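Local structure of probable amino acid aminotransferase (Mycobacterium tuberculosis, 6Q1R) at residues R216-Q221 / V253-L258. The protein is probably an amino acid aminotransferase of the class IV family and binds pyridoxal-5'-phosphate. Numbering follows the deposited sequence.
With PLP (pyridoxal-5'-phosphate), chain H.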
# COMPACT_ATOMS: atom_id res chain seq x y z
N ARG B 216 14.90 7.84 1.26
CA ARG B 216 16.15 8.30 1.86
C ARG B 216 16.20 7.84 3.32
O ARG B 216 15.33 8.19 4.11
CB ARG B 216 16.28 9.82 1.76
N GLY B 217 17.23 7.07 3.65
CA GLY B 217 17.34 6.49 4.99
C GLY B 217 17.93 7.44 6.02
O GLY B 217 19.01 8.02 5.81
N THR B 218 17.22 7.62 7.14
CA THR B 218 17.74 8.45 8.22
C THR B 218 19.00 7.85 8.81
O THR B 218 19.94 8.57 9.17
CB THR B 218 16.69 8.62 9.32
OG1 THR B 218 16.27 7.34 9.80
CG2 THR B 218 15.48 9.37 8.79
N THR B 219 19.05 6.52 8.92
CA THR B 219 20.24 5.87 9.45
C THR B 219 21.40 5.97 8.46
O THR B 219 22.53 6.32 8.83
CB THR B 219 19.94 4.40 9.76
OG1 THR B 219 18.60 4.29 10.27
CG2 THR B 219 20.91 3.86 10.80
N GLN B 220 21.13 5.69 7.18
CA GLN B 220 22.17 5.77 6.16
C GLN B 220 22.76 7.17 6.07
O GLN B 220 23.99 7.33 5.96
CB GLN B 220 21.61 5.33 4.81
CG GLN B 220 22.53 5.58 3.63
CD GLN B 220 22.31 6.93 2.98
OE1 GLN B 220 21.19 7.29 2.63
NE2 GLN B 220 23.39 7.70 2.83
N GLN B 221 21.92 8.20 6.09
CA GLN B 221 22.43 9.57 6.02
C GLN B 221 23.29 9.90 7.24
O GLN B 221 24.35 10.52 7.12
CB GLN B 221 21.29 10.57 5.88
CG GLN B 221 20.90 10.88 4.43
CD GLN B 221 19.73 11.84 4.34
OE1 GLN B 221 18.60 11.51 4.72
NE2 GLN B 221 19.99 13.04 3.85
N VAL B 253 20.61 -1.38 6.17
CA VAL B 253 20.61 -0.40 7.24
C VAL B 253 19.19 0.11 7.44
O VAL B 253 18.45 0.34 6.48
CB VAL B 253 21.58 0.75 6.91
CG1 VAL B 253 21.70 1.71 8.07
CG2 VAL B 253 22.94 0.18 6.55
N SER B 254 18.79 0.25 8.71
CA SER B 254 17.46 0.73 9.05
C SER B 254 17.48 1.21 10.49
O SER B 254 18.43 0.95 11.24
CB SER B 254 16.40 -0.36 8.84
OG SER B 254 16.66 -1.49 9.67
N SER B 255 16.42 1.92 10.88
CA SER B 255 16.37 2.49 12.22
C SER B 255 16.25 1.41 13.28
O SER B 255 16.78 1.57 14.39
CB SER B 255 15.20 3.47 12.34
OG SER B 255 15.38 4.57 11.46
N MET B 256 15.54 0.32 12.97
CA MET B 256 15.33 -0.77 13.92
C MET B 256 16.48 -1.77 13.87
O MET B 256 17.18 -1.98 14.87
CB MET B 256 13.99 -1.44 13.61
CG MET B 256 13.45 -2.32 14.72
SD MET B 256 13.54 -1.49 16.32
CE MET B 256 12.56 -0.02 16.01
N THR B 257 16.70 -2.38 12.70
CA THR B 257 17.86 -3.23 12.46
C THR B 257 19.00 -2.32 12.05
O THR B 257 19.09 -1.92 10.88
CB THR B 257 17.56 -4.26 11.38
OG1 THR B 257 16.21 -4.70 11.49
CG2 THR B 257 18.50 -5.44 11.51
N LEU B 258 19.87 -1.97 13.00
CA LEU B 258 20.88 -0.94 12.73
C LEU B 258 21.75 -1.30 11.53
O LEU B 258 21.82 -0.55 10.56
CB LEU B 258 21.74 -0.69 13.97
CG LEU B 258 21.08 0.06 15.14
CD1 LEU B 258 20.27 1.22 14.60
CD2 LEU B 258 20.23 -0.84 15.98
N1 PLP H . 13.51 1.20 3.08
C2 PLP H . 12.17 1.10 3.25
C2A PLP H . 11.30 0.57 2.13
C3 PLP H . 11.56 1.52 4.53
O3 PLP H . 10.21 1.44 4.74
C4 PLP H . 12.45 2.02 5.60
C4A PLP H . 11.81 2.46 6.86
C5 PLP H . 13.91 2.09 5.29
C6 PLP H . 14.34 1.66 4.04
C5A PLP H . 14.94 2.59 6.28
O4P PLP H . 14.64 3.86 6.84
P PLP H . 15.43 4.34 8.16
O1P PLP H . 15.00 3.43 9.29
O2P PLP H . 15.07 5.77 8.48
O3P PLP H . 16.92 4.25 7.92
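Thr-219 and Ser-255 face each other beside the phosphate of PLP, and Thr-218 lies next to them. The three terminal phosphate oxygens, O1P, O2P and O3P, are shared out, one to each residue, and each residue uses both its backbone N-H and its hydroxyl. Thr-218 takes O2P, with its N 3.1 Å from PLP O2P and its OG1 also hydrogen-bonded there. Thr-219 takes O3P: its OG1 donates over 2.9 Å to PLP O3P, and its N-H points nearly straight at the same oxygen (164°). Ser-255 takes O1P from the other segment, its N 2.6 Å from PLP O1P and its OG hydrogen-bonded to the same atom. The modelled hydroxyl distances of Thr-218 and Ser-255 are too short to be taken literally.

The two branches of Thr-219 do different work. OG1 lies beside its own backbone N (chi1 -37°), which lets both reach O3P. CG2 is anti to that N and heads for strand 249-253, where it meets Val-253 CG1 at 3.6 Å. These two side chains cross at a slant, forming a small apolar contact next to the polar site. Val-191 also packs on Val-253. In the turn after the strand, Ser-254 OG is hydrogen-bonded to Thr-257 O at 2.7 Å, tilted 31° from the carbonyl plane.

His-49 NE2 is hydrogen-bonded to Ser-255 OG, and Arg-52 reaches both PLP and Arg-216 O. Gly-217 is the N-cap of helix 218-229. The N-H groups of Thr-218 and Thr-219, in the first turn, point at the phosphate, which therefore sits at the helix N-terminus, a phosphate cup familiar from PLP enzymes. The buried phosphate thus bridges two segments that lack a clear direct hydrogen bond, and the helix dipole and Arg-52 probably help balance its negative charge.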